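PDB 6WQV: endoglucanase from Ruminococcus champanellensis, which probably hydrolyses internal beta-1,4-linkages of cellulose and related plant polysaccharides as a broad-specificity glycoside hydrolase of family 5. Local coordinates for residues N172-N186 with Y213-V226. Sequence-based numbering, arbitrary orientation.
Sequences NEWNGGNQEARQVIN and YAASCSSTTVNDFV
Y213 is the bump of this contact: its ring lodges in a hollow formed by the E173-G177 loop and the start of helix 179-197, on the (beta/alpha)8 barrel just beyond strand 208-211. One face lies against the peptide of G176, whose C is 3.4 Å from Y213 CE1, while A181 CB meets the ring edge and I185 CD1 approaches Y213 CD2 obliquely at 3.5 Å. With CG anti to the backbone N (chi1 180°), the ring spans the hollow and its OH donates to E173 O at 2.7 Å; L167 N also bonds this OH. A beta carbon at G177 would fall 2.4 Å from Y213 CE2, a clash that accounts for glycine here. The W174 side chain lies about 6 Å from a bound alpha-D-glucopyranose.

R182 projects the other way, towards helix 219-223 and D224 just after it. A bend at chi3 (-63°) lays its guanidinium under T220 CG2, 3.1 Å above the guanidinium centre, with N178 C and Q179 N on the opposite face. NE and NH2 both grip D224 OD2 from above the carboxylate plane, NE at 2.8 Å, while NH1 ties back to G176 O. A leucine in place of R182 would probably leave D224 without its charged mate and G176 O without this donor. Further along, the N186 amide clamps the 224-226 backbone: OD1 accepts from V226 N, and ND2 reaches D224 O at 2.9 Å, in the carbonyl plane, with an N-H...O angle of 167°.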
loop_
_atom_site.group_PDB
_atom_site.type_symbol
_atom_site.label_atom_id
_atom_site.label_comp_id
_atom_site.label_asym_id
_atom_site.label_seq_id
_atom_site.Cartn_x
_atom_site.Cartn_y
_atom_site.Cartn_z
ATOM N N ASN A 172 -6.968 -20.488 -6.425
ATOM C CA ASN A 172 -7.586 -19.184 -6.617
ATOM C C ASN A 172 -6.958 -18.113 -5.733
ATOM O O ASN A 172 -7.608 -17.121 -5.391
ATOM C CB ASN A 172 -9.094 -19.275 -6.414
ATOM C CG ASN A 172 -9.769 -20.033 -7.529
ATOM O OD1 ASN A 172 -9.797 -19.573 -8.670
ATOM N ND2 ASN A 172 -10.295 -21.212 -7.215
ATOM N N GLU A 173 -5.680 -18.289 -5.389
ATOM C CA GLU A 173 -4.972 -17.306 -4.579
ATOM C C GLU A 173 -5.221 -15.884 -5.071
ATOM O O GLU A 173 -5.517 -14.984 -4.276
ATOM C CB GLU A 173 -3.473 -17.617 -4.584
ATOM C CG GLU A 173 -2.625 -16.475 -4.049
ATOM C CD GLU A 173 -1.148 -16.818 -3.927
ATOM O OE1 GLU A 173 -0.761 -17.966 -4.230
ATOM O OE2 GLU A 173 -0.370 -15.935 -3.513
ATOM N N TRP A 174 -5.096 -15.660 -6.384
ATOM C CA TRP A 174 -5.245 -14.335 -6.980
ATOM C C TRP A 174 -6.564 -14.191 -7.727
ATOM O O TRP A 174 -6.675 -13.369 -8.646
ATOM C CB TRP A 174 -4.075 -14.026 -7.912
ATOM C CG TRP A 174 -2.738 -14.066 -7.242
ATOM C CD1 TRP A 174 -1.804 -15.055 -7.341
ATOM C CD2 TRP A 174 -2.179 -13.073 -6.372
ATOM N NE1 TRP A 174 -0.701 -14.742 -6.585
ATOM C CE2 TRP A 174 -0.904 -13.528 -5.983
ATOM C CE3 TRP A 174 -2.634 -11.843 -5.882
ATOM C CZ2 TRP A 174 -0.077 -12.800 -5.128
ATOM C CZ3 TRP A 174 -1.810 -11.120 -5.034
ATOM C CH2 TRP A 174 -0.547 -11.603 -4.664
ATOM N N ASN A 175 -7.565 -14.978 -7.349
ATOM C CA ASN A 175 -8.889 -14.941 -7.947
ATOM C C ASN A 175 -9.948 -15.076 -6.864
ATOM O O ASN A 175 -10.916 -15.827 -7.005
ATOM C CB ASN A 175 -9.054 -16.043 -8.992
ATOM C CG ASN A 175 -10.324 -15.889 -9.799
ATOM O OD1 ASN A 175 -10.744 -14.775 -10.110
ATOM N ND2 ASN A 175 -10.951 -17.010 -10.134
ATOM N N GLY A 176 -9.749 -14.383 -5.743
ATOM C CA GLY A 176 -10.767 -14.281 -4.719
ATOM C C GLY A 176 -10.694 -15.301 -3.607
ATOM O O GLY A 176 -11.473 -15.202 -2.648
ATOM N N GLY A 177 -9.803 -16.286 -3.698
ATOM C CA GLY A 177 -9.669 -17.245 -2.611
ATOM C C GLY A 177 -10.922 -18.092 -2.487
ATOM O O GLY A 177 -11.451 -18.600 -3.483
ATOM N N ASN A 178 -11.402 -18.260 -1.260
ATOM C CA ASN A 178 -12.682 -18.914 -1.018
ATOM C C ASN A 178 -13.500 -18.090 -0.032
ATOM O O ASN A 178 -13.039 -17.092 0.524
ATOM C CB ASN A 178 -12.535 -20.383 -0.567
ATOM C CG ASN A 178 -11.682 -20.553 0.677
ATOM O OD1 ASN A 178 -11.588 -19.665 1.516
ATOM N ND2 ASN A 178 -11.076 -21.729 0.809
ATOM N N GLN A 179 -14.754 -18.501 0.147
ATOM C CA GLN A 179 -15.656 -17.741 1.004
ATOM C C GLN A 179 -15.107 -17.635 2.417
ATOM O O GLN A 179 -15.203 -16.580 3.053
ATOM C CB GLN A 179 -17.027 -18.412 1.002
ATOM C CG GLN A 179 -18.019 -17.780 1.931
ATOM C CD GLN A 179 -19.402 -18.364 1.754
ATOM O OE1 GLN A 179 -19.936 -18.389 0.647
ATOM N NE2 GLN A 179 -19.980 -18.856 2.842
ATOM N N GLU A 180 -14.531 -18.722 2.929
ATOM C CA GLU A 180 -13.970 -18.699 4.273
ATOM C C GLU A 180 -12.877 -17.644 4.397
ATOM O O GLU A 180 -12.838 -16.894 5.378
ATOM C CB GLU A 180 -13.451 -20.094 4.625
ATOM C CG GLU A 180 -12.766 -20.197 5.971
ATOM C CD GLU A 180 -12.344 -21.616 6.313
ATOM O OE1 GLU A 180 -13.046 -22.568 5.905
ATOM O OE2 GLU A 180 -11.307 -21.778 6.992
ATOM N N ALA A 181 -11.984 -17.560 3.409
ATOM C CA ALA A 181 -10.905 -16.582 3.494
ATOM C C ALA A 181 -11.446 -15.159 3.486
ATOM O O ALA A 181 -10.942 -14.287 4.203
ATOM C CB ALA A 181 -9.936 -16.761 2.328
ATOM N N ARG A 182 -12.444 -14.891 2.640
ATOM C CA ARG A 182 -12.993 -13.541 2.571
ATOM C C ARG A 182 -13.669 -13.168 3.880
ATOM O O ARG A 182 -13.569 -12.025 4.343
ATOM C CB ARG A 182 -13.925 -13.431 1.366
ATOM C CG ARG A 182 -13.192 -13.729 0.057
ATOM C CD ARG A 182 -14.043 -13.537 -1.191
ATOM N NE ARG A 182 -15.205 -14.412 -1.307
ATOM C CZ ARG A 182 -15.245 -15.549 -2.002
ATOM N NH1 ARG A 182 -14.168 -16.004 -2.638
ATOM N NH2 ARG A 182 -16.372 -16.238 -2.050
ATOM N N GLN A 183 -14.358 -14.133 4.502
ATOM C CA GLN A 183 -14.952 -13.888 5.811
ATOM C C GLN A 183 -13.883 -13.558 6.842
ATOM O O GLN A 183 -13.981 -12.558 7.562
ATOM C CB GLN A 183 -15.722 -15.123 6.277
ATOM C CG GLN A 183 -17.050 -15.377 5.604
ATOM C CD GLN A 183 -17.647 -16.715 6.014
ATOM O OE1 GLN A 183 -16.935 -17.614 6.468
ATOM N NE2 GLN A 183 -18.957 -16.852 5.859
ATOM N N VAL A 184 -12.867 -14.418 6.955
ATOM C CA VAL A 184 -11.844 -14.240 7.983
ATOM C C VAL A 184 -11.138 -12.893 7.842
ATOM O O VAL A 184 -10.807 -12.248 8.843
ATOM C CB VAL A 184 -10.865 -15.431 7.947
ATOM C CG1 VAL A 184 -9.693 -15.187 8.872
ATOM C CG2 VAL A 184 -11.580 -16.718 8.359
ATOM N N ILE A 185 -10.907 -12.440 6.604
ATOM C CA ILE A 185 -10.259 -11.142 6.392
ATOM C C ILE A 185 -11.080 -10.003 6.990
ATOM O O ILE A 185 -10.512 -9.041 7.529
ATOM C CB ILE A 185 -9.930 -10.962 4.890
ATOM C CG1 ILE A 185 -8.746 -11.873 4.529
ATOM C CG2 ILE A 185 -9.669 -9.498 4.561
ATOM C CD1 ILE A 185 -8.563 -12.101 3.052
ATOM N N ASN A 186 -12.416 -10.103 6.950
ATOM C CA ASN A 186 -13.228 -9.084 7.607
ATOM C C ASN A 186 -12.930 -9.026 9.104
ATOM O O ASN A 186 -12.918 -7.945 9.700
ATOM C CB ASN A 186 -14.715 -9.324 7.364
ATOM C CG ASN A 186 -15.112 -9.130 5.916
ATOM O OD1 ASN A 186 -14.518 -8.322 5.196
ATOM N ND2 ASN A 186 -16.123 -9.869 5.478
ATOM N N TYR A 213 -9.900 -8.771 0.083
ATOM C CA TYR A 213 -9.121 -9.955 -0.257
ATOM C C TYR A 213 -8.143 -9.614 -1.385
ATOM O O TYR A 213 -8.554 -9.135 -2.444
ATOM C CB TYR A 213 -10.055 -11.109 -0.680
ATOM C CG TYR A 213 -9.273 -12.350 -1.051
ATOM C CD1 TYR A 213 -8.663 -12.449 -2.291
ATOM C CD2 TYR A 213 -9.086 -13.391 -0.149
ATOM C CE1 TYR A 213 -7.898 -13.544 -2.629
ATOM C CE2 TYR A 213 -8.321 -14.496 -0.482
ATOM C CZ TYR A 213 -7.727 -14.564 -1.721
ATOM O OH TYR A 213 -6.969 -15.662 -2.057
ATOM N N ALA A 214 -6.852 -9.850 -1.148
ATOM C CA ALA A 214 -5.759 -9.584 -2.098
ATOM C C ALA A 214 -5.735 -8.140 -2.604
ATOM O O ALA A 214 -5.096 -7.852 -3.627
ATOM C CB ALA A 214 -5.748 -10.570 -3.271
ATOM N N ALA A 215 -6.381 -7.225 -1.889
ATOM C CA ALA A 215 -6.569 -5.844 -2.344
ATOM C C ALA A 215 -7.130 -5.799 -3.762
ATOM O O ALA A 215 -6.811 -4.907 -4.555
ATOM C CB ALA A 215 -5.278 -5.029 -2.237
ATOM N N SER A 216 -7.978 -6.769 -4.086
ATOM C CA SER A 216 -8.554 -6.897 -5.412
ATOM C C SER A 216 -9.986 -6.394 -5.411
ATOM O O SER A 216 -10.735 -6.597 -4.447
ATOM C CB SER A 216 -8.542 -8.355 -5.871
ATOM O OG SER A 216 -9.251 -8.525 -7.090
ATOM N N CYS A 217 -10.372 -5.758 -6.510
ATOM C CA CYS A 217 -11.750 -5.358 -6.754
ATOM C C CYS A 217 -12.314 -6.296 -7.810
ATOM O O CYS A 217 -11.915 -6.244 -8.980
ATOM C CB CYS A 217 -11.821 -3.909 -7.229
ATOM S SG CYS A 217 -13.516 -3.343 -7.471
ATOM N N SER A 218 -13.218 -7.167 -7.380
ATOM C CA SER A 218 -14.013 -8.014 -8.251
ATOM C C SER A 218 -15.345 -8.207 -7.540
ATOM O O SER A 218 -15.471 -7.922 -6.344
ATOM C CB SER A 218 -13.353 -9.372 -8.476
ATOM O OG SER A 218 -13.371 -10.129 -7.278
ATOM N N SER A 219 -16.340 -8.710 -8.274
ATOM C CA SER A 219 -17.637 -8.983 -7.661
ATOM C C SER A 219 -17.482 -9.888 -6.447
ATOM O O SER A 219 -18.104 -9.664 -5.400
ATOM C CB SER A 219 -18.558 -9.637 -8.688
ATOM O OG SER A 219 -18.719 -8.792 -9.812
ATOM N N THR A 220 -16.627 -10.903 -6.564
ATOM C CA THR A 220 -16.463 -11.874 -5.491
ATOM C C THR A 220 -15.905 -11.223 -4.230
ATOM O O THR A 220 -16.419 -11.446 -3.127
ATOM C CB THR A 220 -15.548 -12.997 -5.974
ATOM O OG1 THR A 220 -16.155 -13.650 -7.100
ATOM C CG2 THR A 220 -15.304 -13.997 -4.867
ATOM N N THR A 221 -14.859 -10.408 -4.370
ATOM C CA THR A 221 -14.222 -9.840 -3.190
ATOM C C THR A 221 -15.013 -8.665 -2.629
ATOM O O THR A 221 -14.964 -8.416 -1.420
ATOM C CB THR A 221 -12.799 -9.381 -3.510
ATOM O OG1 THR A 221 -12.848 -8.338 -4.493
ATOM C CG2 THR A 221 -11.952 -10.528 -4.026
ATOM N N VAL A 222 -15.730 -7.929 -3.481
ATOM C CA VAL A 222 -16.519 -6.793 -3.008
ATOM C C VAL A 222 -17.773 -7.274 -2.282
ATOM O O VAL A 222 -18.114 -6.770 -1.204
ATOM C CB VAL A 222 -16.865 -5.859 -4.182
ATOM C CG1 VAL A 222 -17.887 -4.813 -3.764
ATOM C CG2 VAL A 222 -15.610 -5.180 -4.707
ATOM N N ASN A 223 -18.477 -8.247 -2.859
ATOM C CA ASN A 223 -19.746 -8.681 -2.278
ATOM C C ASN A 223 -19.564 -9.251 -0.877
ATOM O O ASN A 223 -20.457 -9.110 -0.033
ATOM C CB ASN A 223 -20.432 -9.685 -3.200
ATOM C CG ASN A 223 -21.023 -9.023 -4.434
ATOM O OD1 ASN A 223 -21.247 -7.811 -4.450
ATOM N ND2 ASN A 223 -21.281 -9.813 -5.472
ATOM N N ASP A 224 -18.424 -9.877 -0.603
ATOM C CA ASP A 224 -18.171 -10.492 0.694
ATOM C C ASP A 224 -17.440 -9.576 1.663
ATOM O O ASP A 224 -17.226 -9.965 2.817
ATOM C CB ASP A 224 -17.358 -11.783 0.516
ATOM C CG ASP A 224 -18.180 -12.923 -0.052
ATOM O OD1 ASP A 224 -19.329 -12.678 -0.486
ATOM O OD2 ASP A 224 -17.679 -14.069 -0.059
ATOM N N PHE A 225 -17.036 -8.382 1.221
ATOM C CA PHE A 225 -16.316 -7.436 2.057
ATOM C C PHE A 225 -17.269 -6.697 2.994
ATOM O O PHE A 225 -18.346 -6.261 2.592
ATOM C CB PHE A 225 -15.588 -6.421 1.162
ATOM C CG PHE A 225 -14.834 -5.356 1.920
ATOM C CD1 PHE A 225 -13.561 -5.595 2.399
ATOM C CD2 PHE A 225 -15.400 -4.106 2.133
ATOM C CE1 PHE A 225 -12.872 -4.621 3.095
ATOM C CE2 PHE A 225 -14.712 -3.132 2.828
ATOM C CZ PHE A 225 -13.452 -3.393 3.314
ATOM N N VAL A 226 -16.845 -6.546 4.249
ATOM C CA VAL A 226 -17.563 -5.770 5.257
ATOM C C VAL A 226 -16.605 -4.706 5.789
ATOM O O VAL A 226 -15.542 -5.036 6.323
ATOM C CB VAL A 226 -18.057 -6.668 6.406
ATOM C CG1 VAL A 226 -18.678 -5.833 7.524
ATOM C CG2 VAL A 226 -19.060 -7.703 5.911
HETATM O O HOH W 1 -17.164 -14.677 2.509
HETATM O O HOH W 2 -19.266 -15.933 -1.224
HETATM O O HOH W 3 -13.004 -6.112 6.028
HETATM O O HOH W 4 -14.797 -5.937 8.950
#